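Local coordinates for protein ADP-ribosylglycohydrolase (Thermus thermophilus, PDB 2YZV) that belongs to the ADP-ribosylglycohydrolase family, an all-helical fold that here holds two magnesium ions between its helices and loops, at residues 29-33 against 34-38. Residues are numbered along the deposited sequence; the frame is centred on the assembly and turned at random.
Sequences EGLPK and GTFPE
G34 takes the third position of a type II β-turn from P32 to T35, where its phi of 70° gives the left-handed backbone this turn type needs and lets T35 OG1 and N come back to P32 O. The extended K33 chain carries NZ to a hydrogen bond with P214 O. T35 then closes the turn with two bonds to one acceptor. Its OG1 donates to P32 O over 2.7 Å, arriving 21° out of the carbonyl plane; the accompanying bond from T35 N to P32 O, 3.3 Å long, is weak. A chi1 of 64° sets OG1 between the backbone N and the carbonyl carbon of T35, from where it faces that oxygen and also meets P32 CD. The turn lies at the surface, in the long loop between helix 4-26 and helix 57-72 of this α-helical ADP-ribosylglycohydrolase fold, with G30 and L31 tied to G250 through backbone hydrogen bonds. F36 turns its ring back toward the turn, and its CE2 edge meets P32 O at 3.4 Å. L31 crosses the same ring at a slant: its CB lies 3.7 Å from F36 CD2, and its CD1 3.9 Å from F36 CG. V28 and N247 also touch the phenyl group.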
loop_
_atom_site.group_PDB
_atom_site.type_symbol
_atom_site.label_atom_id
_atom_site.label_comp_id
_atom_site.label_asym_id
_atom_site.label_seq_id
_atom_site.Cartn_x
_atom_site.Cartn_y
_atom_site.Cartn_z
ATOM N N GLU A 29 9.472 -3.698 -12.750
ATOM C CA GLU A 29 9.755 -4.582 -11.629
ATOM C C GLU A 29 10.963 -5.464 -11.930
ATOM O O GLU A 29 11.054 -6.058 -13.003
ATOM C CB GLU A 29 8.536 -5.457 -11.318
ATOM C CG GLU A 29 8.827 -6.592 -10.344
ATOM C CD GLU A 29 7.573 -7.280 -9.845
ATOM O OE1 GLU A 29 6.574 -7.324 -10.595
ATOM O OE2 GLU A 29 7.589 -7.791 -8.704
ATOM N N GLY A 30 11.896 -5.524 -10.983
ATOM C CA GLY A 30 13.082 -6.349 -11.152
ATOM C C GLY A 30 14.255 -5.706 -11.870
ATOM O O GLY A 30 15.325 -6.312 -11.970
ATOM N N LEU A 31 14.075 -4.488 -12.373
ATOM C CA LEU A 31 15.156 -3.806 -13.078
ATOM C C LEU A 31 16.008 -2.998 -12.115
ATOM O O LEU A 31 15.485 -2.306 -11.247
ATOM C CB LEU A 31 14.602 -2.864 -14.147
ATOM C CG LEU A 31 13.697 -3.446 -15.234
ATOM C CD1 LEU A 31 13.340 -2.347 -16.221
ATOM C CD2 LEU A 31 14.396 -4.594 -15.946
ATOM N N PRO A 32 17.339 -3.080 -12.254
ATOM C CA PRO A 32 18.214 -2.319 -11.358
ATOM C C PRO A 32 18.092 -0.827 -11.643
ATOM O O PRO A 32 17.943 -0.413 -12.796
ATOM C CB PRO A 32 19.604 -2.854 -11.694
ATOM C CG PRO A 32 19.331 -4.248 -12.137
ATOM C CD PRO A 32 18.113 -4.075 -13.013
ATOM N N LYS A 33 18.152 -0.019 -10.591
ATOM C CA LYS A 33 18.048 1.427 -10.733
ATOM C C LYS A 33 19.084 1.979 -11.713
ATOM O O LYS A 33 20.217 1.503 -11.766
ATOM C CB LYS A 33 18.228 2.096 -9.367
ATOM C CG LYS A 33 18.103 3.609 -9.386
ATOM C CD LYS A 33 18.324 4.205 -8.000
ATOM C CE LYS A 33 18.167 5.716 -8.023
ATOM N NZ LYS A 33 18.466 6.331 -6.697
ATOM N N GLY A 34 18.675 2.974 -12.495
ATOM C CA GLY A 34 19.573 3.609 -13.444
ATOM C C GLY A 34 20.015 2.812 -14.657
ATOM O O GLY A 34 20.976 3.199 -15.321
ATOM N N THR A 35 19.334 1.712 -14.958
ATOM C CA THR A 35 19.703 0.902 -16.118
ATOM C C THR A 35 18.625 0.965 -17.195
ATOM O O THR A 35 18.723 0.290 -18.224
ATOM C CB THR A 35 19.914 -0.583 -15.739
ATOM O OG1 THR A 35 18.680 -1.136 -15.271
ATOM C CG2 THR A 35 20.971 -0.720 -14.653
ATOM N N PHE A 36 17.601 1.778 -16.960
ATOM C CA PHE A 36 16.498 1.912 -17.905
ATOM C C PHE A 36 16.019 3.358 -18.003
ATOM O O PHE A 36 16.149 4.134 -17.053
ATOM C CB PHE A 36 15.344 1.004 -17.470
ATOM C CG PHE A 36 14.849 1.282 -16.077
ATOM C CD1 PHE A 36 13.866 2.239 -15.851
ATOM C CD2 PHE A 36 15.392 0.606 -14.988
ATOM C CE1 PHE A 36 13.427 2.521 -14.558
ATOM C CE2 PHE A 36 14.963 0.877 -13.691
ATOM C CZ PHE A 36 13.978 1.838 -13.474
ATOM N N PRO A 37 15.464 3.743 -19.165
ATOM C CA PRO A 37 14.959 5.102 -19.398
ATOM C C PRO A 37 13.868 5.467 -18.399
ATOM O O PRO A 37 13.091 4.608 -17.984
ATOM C CB PRO A 37 14.428 5.029 -20.826
ATOM C CG PRO A 37 15.341 4.018 -21.464
ATOM C CD PRO A 37 15.395 2.946 -20.403
ATOM N N GLU A 38 13.800 6.740 -18.024
ATOM C CA GLU A 38 12.794 7.169 -17.062
ATOM C C GLU A 38 11.380 6.772 -17.452
ATOM O O GLU A 38 10.910 7.080 -18.551
ATOM C CB GLU A 38 12.824 8.686 -16.852
ATOM C CG GLU A 38 11.692 9.161 -15.937
ATOM C CD GLU A 38 11.622 10.666 -15.786
ATOM O OE1 GLU A 38 11.781 11.376 -16.800
ATOM O OE2 GLU A 38 11.386 11.137 -14.652
#